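Local coordinates for ParM protein (PDB 3JS6) that probably assembles into actin-like filaments that drive the segregation of plasmid DNA, at residues V51-I56 / E144-A149; L64-D69 / E97-L102; K223-H228 / D264-E269. All blocks are in the same frame, centred on the assembly; numbering follows the deposited sequence.

Interactions 1 and 2 are neighbours in the N-terminal half of this actin-like protein, their centres 8 Å apart. They share a sheet in which strands 52-56 and 64-66 run side by side, probably joined by hydrogen bonds from L64 N to F54 O (2.9 Å) and from S52 N to F66 O (3.0 Å). The F54 ring also reaches into the helix of interaction 2, its CE2 lying 3.2 Å from C98 O. Interaction 3 belongs to the MreB-like C-terminal half; its centre is about 46 Å from that of interaction 1 and about 38 Å from that of interaction 2, the nearest atoms about 30 and 23 Å away. The structure is of the apo protein.

Interaction 1: residues V51-I56 / E144-A149; sequences VSEFII and EIDGIA
D146 reaches back to S52 and E53 with both carboxylate oxygens, a good illustration of how one acidic side chain can secure the end of a strand pair. Its CG stands beside its own backbone N (chi1 -67°), which turns the carboxylate toward the start of strand 52-56. S52 OG donates to D146 OD1 on the syn side (2.9 Å), somewhat tilted from the carboxylate plane, whereas E53 N meets D146 OD2 from above that plane (2.8 Å). R105 binds both S52 OG and D146 OD1, and its charge probably steadies the acid. In return D146 N gives a nearly straight bond to E53 O (2.8 Å).

The contact is an antiparallel strand pairing inside the large sheet of the actin-like N-terminal domain. I55 and E144 form a hydrogen-bonded pair; F54 and I145 form the non-hydrogen-bonded pair beside it. A type I' turn from I145 to I148 links strand 141-145 to strand 148-161 in a tight beta hairpin.

Side chains divide between the two faces. On one, F54 CE2 lies 3.8 Å from I145 CG1, ring and branched chain meeting at a slant, and I145 CG2 reaches S52 CB. C98 and L102 of helix 90-104 also touch this ring. On the other, I55 and E144 run alongside each other in the same direction, I55 CD1 coming 3.6 Å from E144 OE1. The E53 carboxylate, instead, pairs with K34.

Interaction 2: residues L64-D69 / E97-L102; sequences LLFGND and ECSIGL
Strand 64-66 passes helix 97-102 at 65° between their directions, with the axes of these short segments 9.5 Å apart at closest approach and the CA atoms of F66 and C98 facing each other at 6.8 Å. No hydrogen bond crosses this gap; side chains fill it, and F66 does most of the work.

The F66 CG is anti to the backbone N (chi1 -177°), and this sends the ring out from the strand and along the helix surface. At its near end, F66 CD2 lies 3.7 Å from C98 CB. Farther out, F66 CE2 meets L102 CD1 at 3.8 Å, one helical turn beyond C98, while F66 CE2 and F66 CZ both come to 3.9 Å from S99 OG. The ring thus touches three side chains of the helix, each approaching it at a slant. The S99 hydroxyl gives its hydrogen bond to L95 O in the preceding turn, and only brushes the ring.

This helix belongs to the actin fold: it precedes strand 111-120, which runs parallel to strand 4-11, and it is held between that central part of the sheet and the strands 52-56 and 64-66. S99 accordingly also touches L9 and F11 on strand 4-11, and F54 of strand 52-56 packs on F66.

L64 extends the contact toward the earlier turn of the helix. The C98 SG, beside its own backbone N, points at this leucine and packs against L64 CD1 (3.7 Å) as well as L64 CB (3.8 Å). I27 of strand 23-33 touches both F66 and L102.

Interaction 3: residues K223-H228 / D264-E269; sequences KRIASH and DEFYKE
E269 reaches across from one helix to R224, I225 and H228 on another, and its chain, followed outward from CB, shows how a glutamate can combine apolar and polar contacts. E269 CB begins against I225, 3.6 Å from I225 CG1, the two chains passing each other head to tail. CG comes next, at the edge of the R224 guanidinium and near its plane, and close to R224 CD. A bend at chi2 (67°) then turns the carboxylate. E269 CD is placed 3.2 Å from R224 CD, a separation so short, like that of CG from the same atom, that the exact position of these side chains is doubtful. Of the two oxygens, E269 OE1 lies beside the arginine's aliphatic stem, with R224 NE 4.7 Å away, so the opposite charges are near without touching. E269 OE2 sits against R224 O at 2.5 Å, too short to be trusted. The same E269 OE2 stands over the centre of the H228 imidazole, 3.4 Å above the ring plane, with the carboxylate and ring planes 70° apart.

Segments 223-228 and 264-269, on helices 218-228 and 263-284, run roughly antiparallel and cross at 137°, their axes 9.4 Å apart. Both fall in the MreB-like half of the protein, and the position of helix 218-228 after strand 205-214 is consistent with subdomain IIB of the actin fold.

Beside the glutamate, I225 CD1 reaches F266 CD1 at a slant (3.9 Å), and F266 in turn meets F221 edge-to-face. At the far end H228 CB rests against E265 CG, while I243 of helix 240-244 packs on I225. Within helix 218-228, S227 OG donates a hydrogen bond to R224 O, from well above the carbonyl plane.

Interaction 1: residues V51-I56 / E144-A149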
ATOM      1  N   VAL A  51      -1.429  13.704 -13.986  1.00 22.24           N
ATOM      2  CA  VAL A  51      -1.130  12.475 -14.712  1.00 22.31           C
ATOM      3  C   VAL A  51       0.147  12.730 -15.511  1.00 25.48           C
ATOM      4  O   VAL A  51       0.379  13.845 -15.973  1.00 24.39           O
ATOM      5  CB  VAL A  51      -2.315  12.085 -15.654  1.00 27.81           C
ATOM      6  CG1 VAL A  51      -2.523  13.152 -16.714  1.00 21.66           C
ATOM      7  CG2 VAL A  51      -2.041  10.731 -16.322  1.00 30.13           C
ATOM      8  N   SER A  52       0.983  11.707 -15.657  1.00 21.14           N
ATOM      9  CA  SER A  52       2.235  11.849 -16.391  1.00 24.28           C
ATOM     10  C   SER A  52       2.395  10.847 -17.527  1.00 21.80           C
ATOM     11  O   SER A  52       1.687   9.845 -17.598  1.00 24.05           O
ATOM     12  CB  SER A  52       3.425  11.708 -15.433  1.00 22.21           C
ATOM     13  OG  SER A  52       3.438  12.749 -14.483  1.00 26.75           O
ATOM     14  N   GLU A  53       3.331  11.142 -18.417  1.00 25.04           N
ATOM     15  CA  GLU A  53       3.625  10.287 -19.559  1.00 25.84           C
ATOM     16  C   GLU A  53       4.948   9.621 -19.303  1.00 23.53           C
ATOM     17  O   GLU A  53       5.903  10.287 -18.883  1.00 19.96           O
ATOM     18  CB  GLU A  53       3.712  11.107 -20.846  1.00 26.71           C
ATOM     19  CG  GLU A  53       2.449  11.867 -21.167  1.00 32.85           C
ATOM     20  CD  GLU A  53       2.549  12.616 -22.486  1.00 48.22           C
ATOM     21  OE1 GLU A  53       3.679  12.990 -22.885  1.00 43.56           O
ATOM     22  OE2 GLU A  53       1.496  12.839 -23.118  1.00 47.84           O
ATOM     23  N   PHE A  54       5.002   8.311 -19.555  1.00 23.50           N
ATOM     24  CA  PHE A  54       6.213   7.529 -19.330  1.00 23.54           C
ATOM     25  C   PHE A  54       6.684   6.777 -20.574  1.00 23.30           C
ATOM     26  O   PHE A  54       5.905   6.042 -21.200  1.00 22.04           O
ATOM     27  CB  PHE A  54       5.983   6.494 -18.217  1.00 19.46           C
ATOM     28  CG  PHE A  54       5.569   7.094 -16.907  1.00 26.02           C
ATOM     29  CD1 PHE A  54       4.271   7.562 -16.706  1.00 19.77           C
ATOM     30  CD2 PHE A  54       6.493   7.225 -15.879  1.00 18.42           C
ATOM     31  CE1 PHE A  54       3.915   8.154 -15.490  1.00 15.05           C
ATOM     32  CE2 PHE A  54       6.140   7.816 -14.671  1.00 20.15           C
ATOM     33  CZ  PHE A  54       4.850   8.278 -14.480  1.00 20.70           C
ATOM     34  N   ILE A  55       7.955   6.971 -20.926  1.00 20.01           N
ATOM     35  CA  ILE A  55       8.565   6.244 -22.048  1.00 21.93           C
ATOM     36  C   ILE A  55       9.692   5.441 -21.417  1.00 21.81           C
ATOM     37  O   ILE A  55      10.613   6.008 -20.798  1.00 20.00           O
ATOM     38  CB  ILE A  55       9.119   7.187 -23.119  1.00 23.67           C
ATOM     39  CG1 ILE A  55       7.959   7.897 -23.819  1.00 26.96           C
ATOM     40  CG2 ILE A  55       9.922   6.393 -24.148  1.00 26.92           C
ATOM     41  CD1 ILE A  55       8.420   8.938 -24.832  1.00 29.35           C
ATOM     42  N   ILE A  56       9.620   4.121 -21.573  1.00 20.60           N
ATOM     43  CA  ILE A  56      10.596   3.218 -20.949  1.00 19.86           C
ATOM     44  C   ILE A  56      11.637   2.679 -21.942  1.00 22.94           C
ATOM     45  O   ILE A  56      11.277   2.098 -22.971  1.00 20.10           O
ATOM     46  CB  ILE A  56       9.885   1.976 -20.327  1.00 21.90           C
ATOM     47  CG1 ILE A  56       8.640   2.390 -19.525  1.00 20.37           C
ATOM     48  CG2 ILE A  56      10.886   1.182 -19.488  1.00 20.72           C
ATOM     49  CD1 ILE A  56       8.885   3.478 -18.515  1.00 30.62           C
ATOM     50  N   GLU A 144      11.656   8.133 -19.094  1.00 17.54           N
ATOM     51  CA  GLU A 144      11.453   9.531 -19.423  1.00 22.89           C
ATOM     52  C   GLU A 144      10.066   9.863 -18.866  1.00 25.21           C
ATOM     53  O   GLU A 144       9.065   9.267 -19.296  1.00 22.61           O
ATOM     54  CB  GLU A 144      11.472   9.696 -20.947  1.00 26.72           C
ATOM     55  CG  GLU A 144      11.673  11.107 -21.431  1.00 36.65           C
ATOM     56  CD  GLU A 144      11.306  11.263 -22.888  1.00 47.41           C
ATOM     57  OE1 GLU A 144      10.138  11.613 -23.185  1.00 45.20           O
ATOM     58  OE2 GLU A 144      12.183  11.022 -23.737  1.00 47.46           O
ATOM     59  N   ILE A 145      10.013  10.797 -17.915  1.00 20.54           N
ATOM     60  CA  ILE A 145       8.746  11.192 -17.300  1.00 23.69           C
ATOM     61  C   ILE A 145       8.436  12.591 -17.800  1.00 25.42           C
ATOM     62  O   ILE A 145       9.233  13.517 -17.589  1.00 19.92           O
ATOM     63  CB  ILE A 145       8.822  11.221 -15.747  1.00 21.19           C
ATOM     64  CG1 ILE A 145       9.312   9.876 -15.214  1.00 21.85           C
ATOM     65  CG2 ILE A 145       7.413  11.488 -15.168  1.00 20.34           C
ATOM     66  CD1 ILE A 145      10.828   9.773 -15.038  1.00 25.40           C
ATOM     67  N   ASP A 146       7.306  12.731 -18.485  1.00 21.34           N
ATOM     68  CA  ASP A 146       6.912  14.019 -19.049  1.00 25.81           C
ATOM     69  C   ASP A 146       8.103  14.665 -19.778  1.00 30.20           C
ATOM     70  O   ASP A 146       8.417  15.846 -19.580  1.00 24.99           O
ATOM     71  CB  ASP A 146       6.392  14.923 -17.922  1.00 25.64           C
ATOM     72  CG  ASP A 146       5.091  14.408 -17.327  1.00 29.03           C
ATOM     73  OD1 ASP A 146       4.849  14.635 -16.123  1.00 35.83           O
ATOM     74  OD2 ASP A 146       4.305  13.776 -18.072  1.00 25.88           O
ATOM     75  N   GLY A 147       8.771  13.864 -20.609  1.00 33.16           N
ATOM     76  CA  GLY A 147       9.914  14.337 -21.378  1.00 30.95           C
ATOM     77  C   GLY A 147      11.268  14.434 -20.673  1.00 33.85           C
ATOM     78  O   GLY A 147      12.265  14.713 -21.317  1.00 35.21           O
ATOM     79  N   ILE A 148      11.325  14.202 -19.368  1.00 30.23           N
ATOM     80  CA  ILE A 148      12.588  14.300 -18.638  1.00 31.03           C
ATOM     81  C   ILE A 148      13.218  12.919 -18.414  1.00 30.24           C
ATOM     82  O   ILE A 148      12.668  12.091 -17.700  1.00 21.83           O
ATOM     83  CB  ILE A 148      12.379  14.979 -17.258  1.00 29.76           C
ATOM     84  CG1 ILE A 148      11.715  16.353 -17.428  1.00 31.81           C
ATOM     85  CG2 ILE A 148      13.702  15.101 -16.530  1.00 29.40           C
ATOM     86  CD1 ILE A 148      12.550  17.359 -18.226  1.00 36.27           C
ATOM     87  N   ALA A 149      14.385  12.687 -19.012  1.00 29.49           N
ATOM     88  CA  ALA A 149      15.084  11.407 -18.903  1.00 31.02           C
ATOM     89  C   ALA A 149      15.782  11.187 -17.567  1.00 32.04           C
ATOM     90  O   ALA A 149      16.537  12.038 -17.103  1.00 28.29           O
ATOM     91  CB  ALA A 149      16.123  11.271 -20.046  1.00 24.40           C
TER

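Interaction 2: residues L64-D69 / E97-L102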
ATOM      1  N   LEU A  64       3.181   5.341 -21.857  1.00 16.78           N
ATOM      2  CA  LEU A  64       2.303   4.909 -20.770  1.00 18.10           C
ATOM      3  C   LEU A  64       1.710   6.120 -20.030  1.00 20.11           C
ATOM      4  O   LEU A  64       2.352   7.157 -19.938  1.00 21.05           O
ATOM      5  CB  LEU A  64       3.092   4.024 -19.796  1.00 20.92           C
ATOM      6  CG  LEU A  64       3.601   2.658 -20.308  1.00 22.52           C
ATOM      7  CD1 LEU A  64       4.537   2.013 -19.258  1.00 20.48           C
ATOM      8  CD2 LEU A  64       2.416   1.751 -20.559  1.00 20.83           C
ATOM      9  N   LEU A  65       0.498   5.968 -19.498  1.00 19.88           N
ATOM     10  CA  LEU A  65      -0.186   7.040 -18.763  1.00 24.92           C
ATOM     11  C   LEU A  65      -0.486   6.553 -17.356  1.00 20.58           C
ATOM     12  O   LEU A  65      -1.105   5.491 -17.168  1.00 20.38           O
ATOM     13  CB  LEU A  65      -1.493   7.416 -19.476  1.00 18.26           C
ATOM     14  CG  LEU A  65      -1.234   8.101 -20.816  1.00 20.34           C
ATOM     15  CD1 LEU A  65      -2.545   8.266 -21.586  1.00 24.20           C
ATOM     16  CD2 LEU A  65      -0.562   9.473 -20.532  1.00 20.11           C
ATOM     17  N   PHE A  66      -0.072   7.338 -16.369  1.00 18.79           N
ATOM     18  CA  PHE A  66      -0.249   6.958 -14.968  1.00 18.20           C
ATOM     19  C   PHE A  66      -0.426   8.193 -14.098  1.00 19.23           C
ATOM     20  O   PHE A  66       0.327   9.163 -14.225  1.00 21.77           O
ATOM     21  CB  PHE A  66       0.992   6.171 -14.523  1.00 24.55           C
ATOM     22  CG  PHE A  66       0.934   5.651 -13.113  1.00 25.41           C
ATOM     23  CD1 PHE A  66      -0.092   4.811 -12.700  1.00 25.90           C
ATOM     24  CD2 PHE A  66       1.930   5.989 -12.199  1.00 30.84           C
ATOM     25  CE1 PHE A  66      -0.124   4.315 -11.384  1.00 21.59           C
ATOM     26  CE2 PHE A  66       1.905   5.497 -10.894  1.00 23.65           C
ATOM     27  CZ  PHE A  66       0.869   4.656 -10.492  1.00 22.55           C
ATOM     28  N   GLY A  67      -1.416   8.151 -13.212  1.00 18.90           N
ATOM     29  CA  GLY A  67      -1.679   9.284 -12.334  1.00 17.51           C
ATOM     30  C   GLY A  67      -3.130   9.337 -11.876  1.00 24.52           C
ATOM     31  O   GLY A  67      -4.010   8.661 -12.431  1.00 20.54           O
ATOM     32  N   ASN A  68      -3.383  10.141 -10.851  1.00 24.27           N
ATOM     33  CA  ASN A  68      -4.729  10.289 -10.303  1.00 25.41           C
ATOM     34  C   ASN A  68      -5.766  10.759 -11.318  1.00 26.73           C
ATOM     35  O   ASN A  68      -6.939  10.394 -11.220  1.00 32.09           O
ATOM     36  CB  ASN A  68      -4.699  11.271  -9.137  1.00 26.53           C
ATOM     37  CG  ASN A  68      -4.106  10.659  -7.903  1.00 34.22           C
ATOM     38  OD1 ASN A  68      -4.608   9.655  -7.421  1.00 30.42           O
ATOM     39  ND2 ASN A  68      -3.031  11.252  -7.384  1.00 34.41           N
ATOM     40  N   ASP A  69      -5.344  11.566 -12.287  1.00 24.34           N
ATOM     41  CA  ASP A  69      -6.286  12.082 -13.287  1.00 22.39           C
ATOM     42  C   ASP A  69      -6.269  11.305 -14.591  1.00 26.96           C
ATOM     43  O   ASP A  69      -6.693  11.819 -15.640  1.00 27.74           O
ATOM     44  CB  ASP A  69      -5.992  13.548 -13.594  1.00 21.17           C
ATOM     45  CG  ASP A  69      -6.398  14.470 -12.468  1.00 33.35           C
ATOM     46  OD1 ASP A  69      -7.338  14.117 -11.739  1.00 30.61           O
ATOM     47  OD2 ASP A  69      -5.788  15.550 -12.323  1.00 31.83           O
ATOM     48  N   GLU A  97       7.188   0.004 -13.449  1.00 17.81           N
ATOM     49  CA  GLU A  97       8.070   0.983 -14.098  1.00 17.17           C
ATOM     50  C   GLU A  97       7.583   2.441 -13.912  1.00 17.36           C
ATOM     51  O   GLU A  97       8.393   3.328 -13.634  1.00 16.40           O
ATOM     52  CB  GLU A  97       8.216   0.712 -15.606  1.00 24.32           C
ATOM     53  CG  GLU A  97       8.869  -0.620 -15.964  1.00 25.44           C
ATOM     54  CD  GLU A  97      10.235  -0.773 -15.349  1.00 30.58           C
ATOM     55  OE1 GLU A  97      11.046   0.156 -15.501  1.00 32.10           O
ATOM     56  OE2 GLU A  97      10.491  -1.816 -14.711  1.00 37.61           O
ATOM     57  N   CYS A  98       6.284   2.706 -14.098  1.00 17.86           N
ATOM     58  CA  CYS A  98       5.768   4.081 -13.913  1.00 22.32           C
ATOM     59  C   CYS A  98       5.888   4.576 -12.460  1.00 17.50           C
ATOM     60  O   CYS A  98       6.107   5.764 -12.218  1.00 21.38           O
ATOM     61  CB  CYS A  98       4.298   4.174 -14.354  1.00 18.91           C
ATOM     62  SG  CYS A  98       4.105   3.840 -16.120  1.00 27.76           S
ATOM     63  N   SER A  99       5.710   3.664 -11.511  1.00 18.97           N
ATOM     64  CA  SER A  99       5.789   3.980 -10.085  1.00 20.42           C
ATOM     65  C   SER A  99       7.247   4.315  -9.756  1.00 22.46           C
ATOM     66  O   SER A  99       7.552   5.291  -9.067  1.00 15.31           O
ATOM     67  CB  SER A  99       5.312   2.778  -9.259  1.00 21.52           C
ATOM     68  OG  SER A  99       3.930   2.541  -9.484  1.00 21.84           O
ATOM     69  N   ILE A 100       8.157   3.507 -10.266  1.00 17.74           N
ATOM     70  CA  ILE A 100       9.565   3.787 -10.037  1.00 17.04           C
ATOM     71  C   ILE A 100       9.886   5.123 -10.708  1.00 17.31           C
ATOM     72  O   ILE A 100      10.559   5.982 -10.131  1.00 20.45           O
ATOM     73  CB  ILE A 100      10.444   2.653 -10.607  1.00 17.56           C
ATOM     74  CG1 ILE A 100      10.352   1.440  -9.661  1.00 17.03           C
ATOM     75  CG2 ILE A 100      11.881   3.154 -10.801  1.00 24.47           C
ATOM     76  CD1 ILE A 100      11.059   0.183 -10.153  1.00 22.41           C
ATOM     77  N   GLY A 101       9.372   5.318 -11.921  1.00 17.89           N
ATOM     78  CA  GLY A 101       9.623   6.559 -12.631  1.00 22.36           C
ATOM     79  C   GLY A 101       9.132   7.809 -11.909  1.00 25.24           C
ATOM     80  O   GLY A 101       9.815   8.843 -11.913  1.00 19.78           O
ATOM     81  N   LEU A 102       7.954   7.729 -11.290  1.00 23.34           N
ATOM     82  CA  LEU A 102       7.392   8.877 -10.567  1.00 24.35           C
ATOM     83  C   LEU A 102       8.299   9.259  -9.405  1.00 22.42           C
ATOM     84  O   LEU A 102       8.482  10.436  -9.114  1.00 21.63           O
ATOM     85  CB  LEU A 102       6.001   8.571  -9.994  1.00 26.16           C
ATOM     86  CG  LEU A 102       4.726   9.013 -10.712  1.00 34.69           C
ATOM     87  CD1 LEU A 102       3.544   8.772  -9.744  1.00 25.49           C
ATOM     88  CD2 LEU A 102       4.792  10.504 -11.129  1.00 25.16           C
TER

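Interaction 3: residues K223-H228 / D264-E269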
ATOM      1  N   LYS A 223     -22.785  -0.832   2.922  1.00 59.45           N
ATOM      2  CA  LYS A 223     -23.916  -1.429   2.220  1.00 60.61           C
ATOM      3  C   LYS A 223     -24.968  -1.877   3.217  1.00 58.07           C
ATOM      4  O   LYS A 223     -26.161  -1.637   3.031  1.00 55.87           O
ATOM      5  CB  LYS A 223     -23.453  -2.627   1.384  1.00 61.38           C
ATOM      6  CG  LYS A 223     -23.320  -2.327  -0.104  1.00 62.55           C
ATOM      7  CD  LYS A 223     -24.583  -2.715  -0.881  1.00 69.62           C
ATOM      8  CE  LYS A 223     -25.850  -2.002  -0.381  1.00 70.87           C
ATOM      9  NZ  LYS A 223     -25.834  -0.521  -0.568  1.00 64.35           N
ATOM     10  N   ARG A 224     -24.516  -2.530   4.282  1.00 58.39           N
ATOM     11  CA  ARG A 224     -25.418  -3.016   5.311  1.00 57.71           C
ATOM     12  C   ARG A 224     -26.106  -1.823   5.984  1.00 63.91           C
ATOM     13  O   ARG A 224     -27.228  -1.939   6.473  1.00 66.11           O
ATOM     14  CB  ARG A 224     -24.636  -3.840   6.335  1.00 57.85           C
ATOM     15  CG  ARG A 224     -25.495  -4.677   7.269  1.00 63.69           C
ATOM     16  CD  ARG A 224     -24.655  -5.279   8.392  1.00 64.29           C
ATOM     17  NE  ARG A 224     -23.670  -6.233   7.893  1.00 71.61           N
ATOM     18  CZ  ARG A 224     -23.919  -7.521   7.667  1.00 74.06           C
ATOM     19  NH1 ARG A 224     -25.131  -8.016   7.901  1.00 69.14           N
ATOM     20  NH2 ARG A 224     -22.957  -8.313   7.204  1.00 71.92           N
ATOM     21  N   ILE A 225     -25.439  -0.671   6.001  1.00 64.51           N
ATOM     22  CA  ILE A 225     -26.022   0.524   6.608  1.00 65.32           C
ATOM     23  C   ILE A 225     -27.037   1.151   5.651  1.00 68.24           C
ATOM     24  O   ILE A 225     -28.176   1.425   6.039  1.00 67.00           O
ATOM     25  CB  ILE A 225     -24.930   1.569   6.976  1.00 61.53           C
ATOM     26  CG1 ILE A 225     -24.203   1.126   8.251  1.00 55.41           C
ATOM     27  CG2 ILE A 225     -25.554   2.947   7.180  1.00 57.65           C
ATOM     28  CD1 ILE A 225     -23.040   2.009   8.622  1.00 56.00           C
ATOM     29  N   ALA A 226     -26.617   1.366   4.405  1.00 68.36           N
ATOM     30  CA  ALA A 226     -27.476   1.954   3.379  1.00 68.53           C
ATOM     31  C   ALA A 226     -28.777   1.173   3.212  1.00 68.13           C
ATOM     32  O   ALA A 226     -29.791   1.723   2.775  1.00 67.85           O
ATOM     33  CB  ALA A 226     -26.735   2.013   2.049  1.00 66.52           C
ATOM     34  N   SER A 227     -28.741  -0.108   3.561  1.00 66.73           N
ATOM     35  CA  SER A 227     -29.919  -0.958   3.450  1.00 70.92           C
ATOM     36  C   SER A 227     -30.937  -0.680   4.558  1.00 68.09           C
ATOM     37  O   SER A 227     -32.102  -0.395   4.278  1.00 69.20           O
ATOM     38  CB  SER A 227     -29.509  -2.436   3.471  1.00 72.78           C
ATOM     39  OG  SER A 227     -28.919  -2.797   4.710  1.00 77.98           O
ATOM     40  N   HIS A 228     -30.501  -0.765   5.812  1.00 66.24           N
ATOM     41  CA  HIS A 228     -31.394  -0.520   6.939  1.00 68.82           C
ATOM     42  C   HIS A 228     -32.067   0.847   6.813  1.00 68.95           C
ATOM     43  O   HIS A 228     -33.244   1.003   7.148  1.00 64.21           O
ATOM     44  CB  HIS A 228     -30.618  -0.616   8.255  1.00 68.69           C
ATOM     45  CG  HIS A 228     -30.148  -2.002   8.573  1.00 72.20           C
ATOM     46  ND1 HIS A 228     -29.528  -2.809   7.642  1.00 72.63           N
ATOM     47  CD2 HIS A 228     -30.194  -2.720   9.721  1.00 71.80           C
ATOM     48  CE1 HIS A 228     -29.213  -3.963   8.203  1.00 73.68           C
ATOM     49  NE2 HIS A 228     -29.605  -3.934   9.464  1.00 74.91           N
ATOM     50  N   ASP A 264     -27.969   6.221  14.241  1.00 53.48           N
ATOM     51  CA  ASP A 264     -28.441   5.015  14.921  1.00 57.03           C
ATOM     52  C   ASP A 264     -28.010   3.740  14.199  1.00 53.14           C
ATOM     53  O   ASP A 264     -27.549   2.772  14.818  1.00 50.36           O
ATOM     54  CB  ASP A 264     -29.970   5.053  15.013  1.00 65.59           C
ATOM     55  CG  ASP A 264     -30.511   4.175  16.117  1.00 70.01           C
ATOM     56  OD1 ASP A 264     -29.967   3.066  16.326  1.00 76.35           O
ATOM     57  OD2 ASP A 264     -31.493   4.592  16.769  1.00 75.55           O
ATOM     58  N   GLU A 265     -28.179   3.749  12.882  1.00 53.06           N
ATOM     59  CA  GLU A 265     -27.823   2.614  12.057  1.00 52.97           C
ATOM     60  C   GLU A 265     -26.331   2.359  12.186  1.00 55.55           C
ATOM     61  O   GLU A 265     -25.907   1.255  12.542  1.00 52.72           O
ATOM     62  CB  GLU A 265     -28.182   2.884  10.592  1.00 54.07           C
ATOM     63  CG  GLU A 265     -29.675   2.743  10.257  1.00 62.59           C
ATOM     64  CD  GLU A 265     -30.505   3.959  10.648  1.00 65.48           C
ATOM     65  OE1 GLU A 265     -30.578   4.291  11.854  1.00 60.94           O
ATOM     66  OE2 GLU A 265     -31.091   4.586   9.739  1.00 67.12           O
ATOM     67  N   PHE A 266     -25.545   3.396  11.909  1.00 52.94           N
ATOM     68  CA  PHE A 266     -24.097   3.307  11.990  1.00 52.17           C
ATOM     69  C   PHE A 266     -23.665   2.546  13.231  1.00 47.09           C
ATOM     70  O   PHE A 266     -23.102   1.460  13.128  1.00 51.73           O
ATOM     71  CB  PHE A 266     -23.477   4.702  12.008  1.00 47.28           C
ATOM     72  CG  PHE A 266     -21.982   4.690  12.012  1.00 46.71           C
ATOM     73  CD1 PHE A 266     -21.272   4.720  10.818  1.00 43.95           C
ATOM     74  CD2 PHE A 266     -21.280   4.613  13.214  1.00 47.04           C
ATOM     75  CE1 PHE A 266     -19.887   4.676  10.821  1.00 47.78           C
ATOM     76  CE2 PHE A 266     -19.896   4.565  13.228  1.00 43.16           C
ATOM     77  CZ  PHE A 266     -19.198   4.597  12.029  1.00 34.57           C
ATOM     78  N   TYR A 267     -23.946   3.104  14.403  1.00 48.75           N
ATOM     79  CA  TYR A 267     -23.555   2.475  15.657  1.00 51.04           C
ATOM     80  C   TYR A 267     -24.015   1.035  15.787  1.00 56.05           C
ATOM     81  O   TYR A 267     -23.375   0.238  16.471  1.00 58.15           O
ATOM     82  CB  TYR A 267     -24.067   3.277  16.856  1.00 54.76           C
ATOM     83  CG  TYR A 267     -23.430   4.644  17.020  1.00 61.29           C
ATOM     84  CD1 TYR A 267     -23.485   5.316  18.244  1.00 66.63           C
ATOM     85  CD2 TYR A 267     -22.798   5.275  15.954  1.00 61.07           C
ATOM     86  CE1 TYR A 267     -22.925   6.585  18.395  1.00 65.75           C
ATOM     87  CE2 TYR A 267     -22.236   6.541  16.092  1.00 64.20           C
ATOM     88  CZ  TYR A 267     -22.304   7.190  17.311  1.00 68.30           C
ATOM     89  OH  TYR A 267     -21.770   8.453  17.432  1.00 73.41           O
ATOM     90  N   LYS A 268     -25.119   0.696  15.132  1.00 57.77           N
ATOM     91  CA  LYS A 268     -25.639  -0.668  15.204  1.00 60.28           C
ATOM     92  C   LYS A 268     -24.823  -1.623  14.345  1.00 57.24           C
ATOM     93  O   LYS A 268     -24.430  -2.701  14.796  1.00 52.62           O
ATOM     94  CB  LYS A 268     -27.112  -0.693  14.783  1.00 66.15           C
ATOM     95  CG  LYS A 268     -28.112  -0.818  15.948  1.00 67.21           C
ATOM     96  CD  LYS A 268     -27.662  -0.107  17.234  1.00 69.23           C
ATOM     97  CE  LYS A 268     -26.772  -1.014  18.103  1.00 69.39           C
ATOM     98  NZ  LYS A 268     -26.357  -0.380  19.395  1.00 63.23           N
ATOM     99  N   GLU A 269     -24.567  -1.227  13.107  1.00 55.86           N
ATOM    100  CA  GLU A 269     -23.777  -2.052  12.214  1.00 54.71           C
ATOM    101  C   GLU A 269     -22.369  -2.203  12.799  1.00 57.39           C
ATOM    102  O   GLU A 269     -21.850  -3.311  12.916  1.00 52.60           O
ATOM    103  CB  GLU A 269     -23.700  -1.397  10.837  1.00 59.46           C
ATOM    104  CG  GLU A 269     -24.188  -2.272   9.687  1.00 69.34           C
ATOM    105  CD  GLU A 269     -25.687  -2.560   9.743  1.00 71.54           C
ATOM    106  OE1 GLU A 269     -26.130  -3.299  10.649  1.00 72.74           O
ATOM    107  OE2 GLU A 269     -26.425  -2.040   8.878  1.00 74.70           O
TER